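Local coordinates for protein hypoxanthine-guanine phosphoribosyltransferase (Leishmania tarentolae, PDB 1PZM) that probably salvages purines by transferring the phosphoribosyl group of phosphoribosyl pyrophosphate to hypoxanthine or guanine, yielding IMP or GMP, with magnesium as cofactor, at residues Ile121-Asp126 / Ile132-Leu137; Val153-Pro158 / Arg194-Leu199; Arg176-Val179 / Asp185-Glu188. All blocks are in the same frame, centred on the assembly; numbering follows the deposited sequence.

Contact 1. Residues Ile121-Asp126 / Ile132-Leu137. With 5GP (guanosine-5'-monophosphate), chain C.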
loop_
_atom_site.group_PDB
_atom_site.type_symbol
_atom_site.label_atom_id
_atom_site.label_comp_id
_atom_site.label_asym_id
_atom_site.label_seq_id
_atom_site.Cartn_x
_atom_site.Cartn_y
_atom_site.Cartn_z
ATOM N N ILE A 121 2.923 16.533 8.817
ATOM C CA ILE A 121 3.301 15.399 7.969
ATOM C C ILE A 121 4.185 14.377 8.691
ATOM O O ILE A 121 4.964 14.713 9.587
ATOM C CB ILE A 121 3.976 15.868 6.657
ATOM C CG1 ILE A 121 5.314 16.507 6.937
ATOM C CG2 ILE A 121 3.068 16.801 5.810
ATOM C CD1 ILE A 121 6.052 16.830 5.646
ATOM N N MET A 122 4.027 13.122 8.282
ATOM C CA MET A 122 4.734 12.016 8.895
ATOM C C MET A 122 5.288 11.104 7.817
ATOM O O MET A 122 4.506 10.483 7.015
ATOM C CB MET A 122 3.794 11.202 9.777
ATOM C CG MET A 122 4.555 10.074 10.503
ATOM S SD MET A 122 3.622 9.291 11.794
ATOM C CE MET A 122 3.741 10.699 13.047
ATOM N N LEU A 123 6.618 10.998 7.785
ATOM C CA LEU A 123 7.266 10.103 6.829
ATOM C C LEU A 123 7.171 8.695 7.362
ATOM O O LEU A 123 7.474 8.442 8.567
ATOM C CB LEU A 123 8.746 10.468 6.617
ATOM C CG LEU A 123 9.016 11.728 5.788
ATOM C CD1 LEU A 123 10.445 12.189 5.949
ATOM C CD2 LEU A 123 8.687 11.454 4.324
ATOM N N VAL A 124 6.767 7.771 6.476
ATOM C CA VAL A 124 6.486 6.399 6.877
ATOM C C VAL A 124 7.480 5.494 6.141
ATOM O O VAL A 124 7.504 5.437 4.931
ATOM C CB VAL A 124 5.025 5.948 6.537
ATOM C CG1 VAL A 124 4.848 4.456 6.910
ATOM C CG2 VAL A 124 3.987 6.818 7.279
ATOM N N GLU A 125 8.327 4.810 6.910
ATOM C CA GLU A 125 9.392 4.003 6.320
ATOM C C GLU A 125 9.314 2.566 6.797
ATOM O O GLU A 125 8.976 2.302 7.971
ATOM C CB GLU A 125 10.730 4.539 6.795
ATOM C CG GLU A 125 11.185 5.792 6.142
ATOM C CD GLU A 125 12.199 5.515 5.059
ATOM O OE1 GLU A 125 11.892 4.743 4.108
ATOM O OE2 GLU A 125 13.331 6.056 5.202
ATOM N N ASP A 126 9.707 1.636 5.935
ATOM C CA ASP A 126 9.750 0.245 6.390
ATOM C C ASP A 126 10.977 -0.039 7.269
ATOM O O ASP A 126 10.854 -0.629 8.359
ATOM C CB ASP A 126 9.701 -0.726 5.218
ATOM C CG ASP A 126 10.635 -0.353 4.110
ATOM O OD1 ASP A 126 11.387 0.633 4.197
ATOM O OD2 ASP A 126 10.707 -1.027 3.069
ATOM N N ILE A 132 20.900 7.429 5.276
ATOM C CA ILE A 132 21.170 8.405 4.232
ATOM C C ILE A 132 19.872 8.720 3.471
ATOM O O ILE A 132 19.542 9.882 3.226
ATOM C CB ILE A 132 22.345 7.911 3.339
ATOM C CG1 ILE A 132 23.638 7.959 4.177
ATOM C CG2 ILE A 132 22.518 8.751 2.003
ATOM C CD1 ILE A 132 24.770 7.204 3.610
ATOM N N THR A 133 19.097 7.692 3.165
ATOM C CA THR A 133 17.851 7.872 2.432
ATOM C C THR A 133 16.851 8.772 3.183
ATOM O O THR A 133 16.305 9.739 2.637
ATOM C CB THR A 133 17.211 6.470 2.228
ATOM O OG1 THR A 133 18.126 5.658 1.471
ATOM C CG2 THR A 133 15.926 6.559 1.394
ATOM N N LEU A 134 16.606 8.423 4.431
ATOM C CA LEU A 134 15.693 9.170 5.266
ATOM C C LEU A 134 16.169 10.600 5.413
ATOM O O LEU A 134 15.343 11.511 5.343
ATOM C CB LEU A 134 15.585 8.529 6.637
ATOM C CG LEU A 134 14.573 9.170 7.610
ATOM C CD1 LEU A 134 13.087 9.284 7.000
ATOM C CD2 LEU A 134 14.551 8.372 8.866
ATOM N N GLN A 135 17.479 10.804 5.615
ATOM C CA GLN A 135 17.998 12.149 5.823
ATOM C C GLN A 135 17.646 13.026 4.622
ATOM O O GLN A 135 17.231 14.185 4.775
ATOM C CB GLN A 135 19.524 12.140 6.054
ATOM C CG GLN A 135 20.178 13.555 6.184
ATOM C CD GLN A 135 21.686 13.513 6.336
ATOM O OE1 GLN A 135 22.240 14.031 7.326
ATOM N NE2 GLN A 135 22.360 12.910 5.369
ATOM N N TYR A 136 17.824 12.478 3.424
ATOM C CA TYR A 136 17.533 13.230 2.201
ATOM C C TYR A 136 16.040 13.598 2.202
ATOM O O TYR A 136 15.659 14.758 1.956
ATOM C CB TYR A 136 17.846 12.385 0.962
ATOM C CG TYR A 136 17.416 13.019 -0.360
ATOM C CD1 TYR A 136 18.180 14.014 -0.959
ATOM C CD2 TYR A 136 16.239 12.615 -1.006
ATOM C CE1 TYR A 136 17.785 14.589 -2.148
ATOM C CE2 TYR A 136 15.841 13.193 -2.207
ATOM C CZ TYR A 136 16.620 14.172 -2.762
ATOM O OH TYR A 136 16.243 14.738 -3.952
ATOM N N LEU A 137 15.208 12.611 2.503
ATOM C CA LEU A 137 13.768 12.815 2.377
ATOM C C LEU A 137 13.320 13.872 3.376
ATOM O O LEU A 137 12.457 14.694 3.072
ATOM C CB LEU A 137 12.993 11.503 2.607
ATOM C CG LEU A 137 13.117 10.431 1.523
ATOM C CD1 LEU A 137 12.421 9.122 1.972
ATOM C CD2 LEU A 137 12.560 10.891 0.188
HETATM P P 5GP C . 19.557 3.422 4.199
HETATM O O1P 5GP C . 19.016 3.658 5.566
HETATM O O2P 5GP C . 20.982 2.996 4.214
HETATM O O3P 5GP C . 19.508 4.743 3.525
HETATM O "O5'" 5GP C . 18.625 2.354 3.448
HETATM C "C5'" 5GP C . 18.793 2.009 2.066
HETATM C "C4'" 5GP C . 17.556 1.264 1.479
HETATM O "O4'" 5GP C . 17.536 -0.141 1.772
HETATM C "C3'" 5GP C . 16.201 1.789 1.944
HETATM O "O3'" 5GP C . 15.246 1.795 0.879
HETATM C "C2'" 5GP C . 15.818 0.766 3.002
HETATM O "O2'" 5GP C . 14.435 0.780 3.214
HETATM C "C1'" 5GP C . 16.376 -0.562 2.468
HETATM N N9 5GP C . 16.801 -1.498 3.552
HETATM C C8 5GP C . 17.848 -1.393 4.488
HETATM N N7 5GP C . 17.930 -2.583 5.230
HETATM C C5 5GP C . 17.116 -3.462 4.549
HETATM C C6 5GP C . 16.774 -4.796 4.805
HETATM O O6 5GP C . 17.220 -5.398 5.831
HETATM N N1 5GP C . 15.904 -5.458 3.940
HETATM C C2 5GP C . 15.402 -4.794 2.819
HETATM N N2 5GP C . 14.595 -5.403 1.954
HETATM N N3 5GP C . 15.723 -3.487 2.582
HETATM C C4 5GP C . 16.583 -2.839 3.450
#
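The flat carboxylate of Glu125 turns oxygen OE2 against the aliphatic flank of Leu134, 3.6 Å from CB and 3.7 Å from CD1 of that leucine. Glu125 brings its acid group there by bending at chi2 (-100°), while its CG meets Leu134 CD1. The second meeting is apolar. CD1 of Leu123 touches Leu134 CD1 at 4.1 Å and also packs on CB of Leu137, so that one methyl of the strand bridges two side chains lying nearly one helical turn apart. Leu134 has its CG trans to the backbone N (chi1 -176°), a placement that brings CD1 to both strand residues.

The same helix begins at the nucleotide. Thr133 grips phosphate oxygen O3P of GMP twice, through its backbone N at 3.0 Å and through its hydroxyl OG1 at 2.6 Å, and the helix N-terminus would favour the negative charge. Glu125 and Asp126 are consistent with the acidic pair of the PRPP-binding motif of type I phosphoribosyltransferases; of the two, Asp126 comes closer to the ribose here, its OD1 3.2 Å from O2'.

Strand 121-125 and helix 132-137 run nearly antiparallel (159°), their axes 10.7 Å apart at closest, and the chain continues into parallel strand 148-156, completing a beta-alpha-beta crossover. Strand 59-64 flanks the other edge of strand 120-125, where Val64 touches Glu125 and Leu137.

Contact 2. Residues Val153-Pro158 / Arg194-Leu199; sequences VLLDKP and RDICVL. Unlike the reference sequence in segment 194-199: Arg194 (reference Pro). With 5GP (guanosine-5'-monophosphate), chain C.
Ile196 is the centre of this contact, facing two consecutive leucines across the interface between the parallel sheet and strand 196-199. Its CD1 meets CD2 of Leu154 tip to tip at 3.8 Å. The CG2 branch meets CD1 of Leu155 in the same manner at 4.0 Å, and Ile196 CD1 lies almost as near to that leucine methyl. Both branches of the isoleucine are therefore engaged. With chi1 at -68° its CG1 points away from the carbonyl carbon, and the chain then extends (chi2 165°), which carries CD1 out to the leucines. The chain turns a corner at Leu154 and Leu155, and this is why two successive residues can both direct their side chains at one partner. Leu155, the more deeply involved of the pair, also leans on Ile127 and Val179, while Tyr182 touches both Leu154 and Ile196. The meeting is buried and wholly apolar.

Just beyond the leucines, Lys157 reaches the guanine of GMP. Its NZ donates to N7 at 2.6 Å and to O6 at 2.7 Å, and is held as well by the carbonyl of Ala177. Such a two-point grip reads the 6-oxo group together with N7, features common to guanine and hypoxanthine. Arg194, at the far end of the other segment, makes a salt bridge with Asp81 of the second subunit and a cation-pi contact with Phe78 of that subunit.

Within the fold, Leu154 and Leu155 lie at the corner that breaks strand 148-156, bonded through their backbones to Glu125 and Asp126. Strand 196-199 is the middle member of the antiparallel sheet, between 23-28 and 179-180, so the contact joins the core sheet to the smaller sheet of the hood.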
loop_
_atom_site.group_PDB
_atom_site.type_symbol
_atom_site.label_atom_id
_atom_site.label_comp_id
_atom_site.label_asym_id
_atom_site.label_seq_id
_atom_site.Cartn_x
_atom_site.Cartn_y
_atom_site.Cartn_z
ATOM N N VAL A 153 9.092 4.521 11.668
ATOM C CA VAL A 153 9.851 3.481 10.959
ATOM C C VAL A 153 9.493 2.143 11.599
ATOM O O VAL A 153 9.590 2.022 12.847
ATOM C CB VAL A 153 11.431 3.750 11.165
ATOM C CG1 VAL A 153 12.295 2.616 10.577
ATOM C CG2 VAL A 153 11.862 5.096 10.523
ATOM N N LEU A 154 9.200 1.115 10.801
ATOM C CA LEU A 154 8.808 -0.166 11.436
ATOM C C LEU A 154 10.028 -0.817 12.054
ATOM O O LEU A 154 10.015 -1.217 13.238
ATOM C CB LEU A 154 8.093 -1.140 10.439
ATOM C CG LEU A 154 7.688 -2.521 10.991
ATOM C CD1 LEU A 154 6.763 -2.441 12.232
ATOM C CD2 LEU A 154 7.052 -3.374 9.845
ATOM N N LEU A 155 11.110 -0.880 11.258
ATOM C CA LEU A 155 12.318 -1.572 11.676
ATOM C C LEU A 155 13.458 -0.594 11.658
ATOM O O LEU A 155 13.871 -0.109 10.617
ATOM C CB LEU A 155 12.629 -2.738 10.733
ATOM C CG LEU A 155 11.586 -3.828 10.619
ATOM C CD1 LEU A 155 12.137 -4.858 9.650
ATOM C CD2 LEU A 155 11.355 -4.440 12.042
ATOM N N ASP A 156 14.015 -0.314 12.830
ATOM C CA ASP A 156 15.175 0.599 12.893
ATOM C C ASP A 156 16.400 -0.242 13.128
ATOM O O ASP A 156 16.430 -1.026 14.109
ATOM C CB ASP A 156 14.968 1.597 14.058
ATOM C CG ASP A 156 15.851 2.816 13.938
ATOM O OD1 ASP A 156 16.004 3.553 14.945
ATOM O OD2 ASP A 156 16.413 3.099 12.845
ATOM N N LYS A 157 17.446 -0.035 12.309
ATOM C CA LYS A 157 18.759 -0.655 12.536
ATOM C C LYS A 157 19.797 0.401 12.909
ATOM O O LYS A 157 20.690 0.745 12.077
ATOM C CB LYS A 157 19.217 -1.494 11.297
ATOM C CG LYS A 157 18.190 -2.607 10.904
ATOM C CD LYS A 157 18.722 -3.613 9.808
ATOM C CE LYS A 157 18.890 -2.959 8.533
ATOM N NZ LYS A 157 18.931 -3.906 7.282
ATOM N N PRO A 158 19.747 0.896 14.160
ATOM C CA PRO A 158 20.623 2.015 14.554
ATOM C C PRO A 158 22.117 1.663 14.538
ATOM O O PRO A 158 23.001 2.564 14.400
ATOM C CB PRO A 158 20.110 2.415 15.962
ATOM C CG PRO A 158 19.378 1.168 16.532
ATOM C CD PRO A 158 18.882 0.447 15.278
ATOM N N ARG A 194 3.777 -12.439 4.993
ATOM C CA ARG A 194 3.092 -11.834 6.147
ATOM C C ARG A 194 4.021 -11.558 7.302
ATOM O O ARG A 194 3.794 -10.606 8.078
ATOM C CB ARG A 194 1.982 -12.766 6.656
ATOM C CG ARG A 194 0.805 -12.925 5.699
ATOM C CD ARG A 194 -0.343 -13.815 6.330
ATOM N NE ARG A 194 -1.528 -13.835 5.487
ATOM C CZ ARG A 194 -2.489 -12.916 5.491
ATOM N NH1 ARG A 194 -2.409 -11.849 6.299
ATOM N NH2 ARG A 194 -3.571 -13.070 4.672
ATOM N N ASP A 195 5.078 -12.351 7.428
ATOM C CA ASP A 195 5.991 -12.203 8.558
ATOM C C ASP A 195 7.297 -11.534 8.077
ATOM O O ASP A 195 7.622 -11.516 6.877
ATOM C CB ASP A 195 6.315 -13.533 9.229
ATOM C CG ASP A 195 5.072 -14.314 9.662
ATOM O OD1 ASP A 195 4.166 -13.789 10.349
ATOM O OD2 ASP A 195 4.943 -15.502 9.336
ATOM N N ILE A 196 8.015 -10.967 9.017
ATOM C CA ILE A 196 9.280 -10.408 8.654
ATOM C C ILE A 196 10.340 -11.472 8.931
ATOM O O ILE A 196 10.444 -11.991 10.075
ATOM C CB ILE A 196 9.550 -9.145 9.460
ATOM C CG1 ILE A 196 8.567 -8.030 9.048
ATOM C CG2 ILE A 196 11.071 -8.698 9.261
ATOM C CD1 ILE A 196 8.543 -6.870 10.047
ATOM N N CYS A 197 11.132 -11.784 7.900
ATOM C CA CYS A 197 12.108 -12.862 8.013
ATOM C C CYS A 197 13.535 -12.399 7.732
ATOM O O CYS A 197 13.736 -11.408 7.042
ATOM C CB CYS A 197 11.757 -14.005 7.080
ATOM S SG CYS A 197 10.074 -14.681 7.302
ATOM N N VAL A 198 14.516 -13.108 8.278
ATOM C CA VAL A 198 15.908 -12.857 7.920
ATOM C C VAL A 198 16.255 -13.781 6.769
ATOM O O VAL A 198 16.068 -14.987 6.871
ATOM C CB VAL A 198 16.843 -13.106 9.115
ATOM C CG1 VAL A 198 18.319 -12.790 8.726
ATOM C CG2 VAL A 198 16.417 -12.255 10.235
ATOM N N LEU A 199 16.730 -13.202 5.665
ATOM C CA LEU A 199 16.930 -13.925 4.391
ATOM C C LEU A 199 18.041 -14.995 4.522
ATOM O O LEU A 199 19.150 -14.697 5.033
ATOM C CB LEU A 199 17.256 -12.918 3.263
ATOM C CG LEU A 199 17.515 -13.506 1.871
ATOM C CD1 LEU A 199 16.237 -14.060 1.193
ATOM C CD2 LEU A 199 18.186 -12.494 0.973
HETATM P P 5GP C . 19.557 3.422 4.199
HETATM O O1P 5GP C . 19.016 3.658 5.566
HETATM O O2P 5GP C . 20.982 2.996 4.214
HETATM O O3P 5GP C . 19.508 4.743 3.525
HETATM O "O5'" 5GP C . 18.625 2.354 3.448
HETATM C "C5'" 5GP C . 18.793 2.009 2.066
HETATM C "C4'" 5GP C . 17.556 1.264 1.479
HETATM O "O4'" 5GP C . 17.536 -0.141 1.772
HETATM C "C3'" 5GP C . 16.201 1.789 1.944
HETATM O "O3'" 5GP C . 15.246 1.795 0.879
HETATM C "C2'" 5GP C . 15.818 0.766 3.002
HETATM O "O2'" 5GP C . 14.435 0.780 3.214
HETATM C "C1'" 5GP C . 16.376 -0.562 2.468
HETATM N N9 5GP C . 16.801 -1.498 3.552
HETATM C C8 5GP C . 17.848 -1.393 4.488
HETATM N N7 5GP C . 17.930 -2.583 5.230
HETATM C C5 5GP C . 17.116 -3.462 4.549
HETATM C C6 5GP C . 16.774 -4.796 4.805
HETATM O O6 5GP C . 17.220 -5.398 5.831
HETATM N N1 5GP C . 15.904 -5.458 3.940
HETATM C C2 5GP C . 15.402 -4.794 2.819
HETATM N N2 5GP C . 14.595 -5.403 1.954
HETATM N N3 5GP C . 15.723 -3.487 2.582
HETATM C C4 5GP C . 16.583 -2.839 3.450
#

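Contact 3. Residues Arg176-Val179 / Asp185-Glu188. Unlike the reference sequence in segment 176-179: Arg176 (reference His). Unlike the reference sequence in segment 185-188: Asp185 (reference Thr), Glu188 (reference Asp). With 5GP (guanosine-5'-monophosphate), chain C.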
loop_
_atom_site.group_PDB
_atom_site.type_symbol
_atom_site.label_atom_id
_atom_site.label_comp_id
_atom_site.label_asym_id
_atom_site.label_seq_id
_atom_site.Cartn_x
_atom_site.Cartn_y
_atom_site.Cartn_z
ATOM N N ARG A 176 21.689 -5.581 12.946
ATOM C CA ARG A 176 21.913 -5.612 11.516
ATOM C C ARG A 176 21.577 -7.002 10.972
ATOM O O ARG A 176 21.871 -8.055 11.583
ATOM C CB ARG A 176 23.297 -5.114 11.176
ATOM C CG ARG A 176 23.306 -3.585 11.165
ATOM C CD ARG A 176 24.353 -2.956 10.281
ATOM N NE ARG A 176 23.858 -2.754 8.914
ATOM C CZ ARG A 176 24.656 -2.688 7.843
ATOM N NH1 ARG A 176 25.971 -2.801 7.995
ATOM N NH2 ARG A 176 24.154 -2.497 6.623
ATOM N N ALA A 177 20.848 -7.001 9.894
ATOM C CA ALA A 177 20.547 -8.238 9.253
ATOM C C ALA A 177 19.731 -7.855 8.029
ATOM O O ALA A 177 19.032 -6.834 8.009
ATOM C CB ALA A 177 19.733 -9.128 10.193
ATOM N N PHE A 178 19.793 -8.647 6.990
ATOM C CA PHE A 178 18.974 -8.253 5.863
ATOM C C PHE A 178 17.585 -8.888 5.996
ATOM O O PHE A 178 17.464 -10.102 6.048
ATOM C CB PHE A 178 19.652 -8.611 4.570
ATOM C CG PHE A 178 18.955 -8.047 3.373
ATOM C CD1 PHE A 178 17.884 -8.719 2.799
ATOM C CD2 PHE A 178 19.347 -6.840 2.846
ATOM C CE1 PHE A 178 17.249 -8.203 1.673
ATOM C CE2 PHE A 178 18.724 -6.318 1.738
ATOM C CZ PHE A 178 17.659 -7.005 1.153
ATOM N N VAL A 179 16.535 -8.078 6.086
ATOM C CA VAL A 179 15.224 -8.676 6.202
ATOM C C VAL A 179 14.368 -8.582 4.933
ATOM O O VAL A 179 14.625 -7.700 4.091
ATOM C CB VAL A 179 14.452 -8.170 7.407
ATOM C CG1 VAL A 179 15.338 -8.278 8.765
ATOM C CG2 VAL A 179 13.877 -6.791 7.147
ATOM N N ASP A 185 11.766 -6.402 0.262
ATOM C CA ASP A 185 12.025 -7.358 -0.810
ATOM C C ASP A 185 13.452 -7.890 -0.778
ATOM O O ASP A 185 14.340 -7.303 -0.101
ATOM C CB ASP A 185 11.844 -6.685 -2.153
ATOM C CG ASP A 185 12.972 -5.684 -2.463
ATOM O OD1 ASP A 185 13.251 -4.823 -1.620
ATOM O OD2 ASP A 185 13.606 -5.708 -3.528
ATOM N N PHE A 186 13.678 -8.981 -1.503
ATOM C CA PHE A 186 15.035 -9.278 -1.966
ATOM C C PHE A 186 14.922 -9.355 -3.480
ATOM O O PHE A 186 14.166 -10.186 -4.004
ATOM C CB PHE A 186 15.637 -10.566 -1.410
ATOM C CG PHE A 186 16.984 -10.908 -2.057
ATOM C CD1 PHE A 186 18.107 -10.173 -1.760
ATOM C CD2 PHE A 186 17.091 -11.945 -2.992
ATOM C CE1 PHE A 186 19.328 -10.482 -2.357
ATOM C CE2 PHE A 186 18.287 -12.274 -3.566
ATOM C CZ PHE A 186 19.407 -11.547 -3.280
ATOM N N ALA A 187 15.660 -8.502 -4.188
ATOM C CA ALA A 187 15.546 -8.431 -5.685
ATOM C C ALA A 187 14.051 -8.380 -6.199
ATOM O O ALA A 187 13.681 -9.103 -7.098
ATOM C CB ALA A 187 16.300 -9.601 -6.331
ATOM N N GLU A 188 13.206 -7.597 -5.509
ATOM C CA GLU A 188 11.798 -7.341 -5.848
ATOM C C GLU A 188 10.842 -8.434 -5.347
ATOM O O GLU A 188 9.605 -8.232 -5.410
ATOM C CB GLU A 188 11.571 -7.052 -7.367
ATOM C CG GLU A 188 12.305 -5.790 -7.871
ATOM C CD GLU A 188 11.880 -4.514 -7.121
ATOM O OE1 GLU A 188 10.761 -4.432 -6.575
ATOM O OE2 GLU A 188 12.671 -3.569 -7.033
HETATM P P 5GP C . 19.557 3.422 4.199
HETATM O O1P 5GP C . 19.016 3.658 5.566
HETATM O O2P 5GP C . 20.982 2.996 4.214
HETATM O O3P 5GP C . 19.508 4.743 3.525
HETATM O "O5'" 5GP C . 18.625 2.354 3.448
HETATM C "C5'" 5GP C . 18.793 2.009 2.066
HETATM C "C4'" 5GP C . 17.556 1.264 1.479
HETATM O "O4'" 5GP C . 17.536 -0.141 1.772
HETATM C "C3'" 5GP C . 16.201 1.789 1.944
HETATM O "O3'" 5GP C . 15.246 1.795 0.879
HETATM C "C2'" 5GP C . 15.818 0.766 3.002
HETATM O "O2'" 5GP C . 14.435 0.780 3.214
HETATM C "C1'" 5GP C . 16.376 -0.562 2.468
HETATM N N9 5GP C . 16.801 -1.498 3.552
HETATM C C8 5GP C . 17.848 -1.393 4.488
HETATM N N7 5GP C . 17.930 -2.583 5.230
HETATM C C5 5GP C . 17.116 -3.462 4.549
HETATM C C6 5GP C . 16.774 -4.796 4.805
HETATM O O6 5GP C . 17.220 -5.398 5.831
HETATM N N1 5GP C . 15.904 -5.458 3.940
HETATM C C2 5GP C . 15.402 -4.794 2.819
HETATM N N2 5GP C . 14.595 -5.403 1.954
HETATM N N3 5GP C . 15.723 -3.487 2.582
HETATM C C4 5GP C . 16.583 -2.839 3.450
#
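Two irregular loop segments face each other here, with the CA atoms of Val179 and Asp185 7.8 Å apart at their nearest. Phe178 supplies most of the side-chain contact. Its ring carries Asp185 O at the edge, where CE1 comes within 3.5 Å of that carbonyl oxygen. Phe186 directs the edge of its own ring at the same CE1, which lies 4.1 Å from Phe186 CD1.

One face of Phe178 is taken by the base of GMP: guanine N1 sits 3.5 Å above the ring plane, over its centre, and the two planes are nearly parallel. A chi1 of -171°, which turns CG away from the backbone N, lays the phenyl ring along the base. Val179 binds the rim of the guanine with its backbone. Its N donates to O6 at 2.8 Å in a fairly straight bond (166°), and its O accepts from N1 at 2.6 Å and, weakly, from N2. The loop beyond is fixed by an Asx motif, in which Asp185 OD2 accepts the backbone N-H of Glu188 through its anti lone pair, N to OD2 2.8 Å. Glu188 in turn forms salt bridges with Lys66 and Arg191.

The bound GMP thus has an aromatic ring over its purine and a main chain that reads O6 and N1, as in other 6-oxopurine phosphoribosyltransferases.

Overall arrangement
Contacts 1 and 2 are buried, whereas contact 3 is partly exposed. Contacts 1 and 2 share the parallel sheet: strands 120-125 and 148-156 are neighbours, and the two contacts are bonded directly, strand to strand. Contact 3 is nested in the loop closed by contact 2 and joins it through Leu199 N with Phe178 O. All three reach the GMP, but with different chemistry. Contact 1 brings a helix start to the phosphate, contact 2 a lysine to the base, and contact 3 an aromatic face and the main-chain N-H and C=O of one residue. Contacts 1 and 3 do not touch, their nearest atoms being about 6 Å apart.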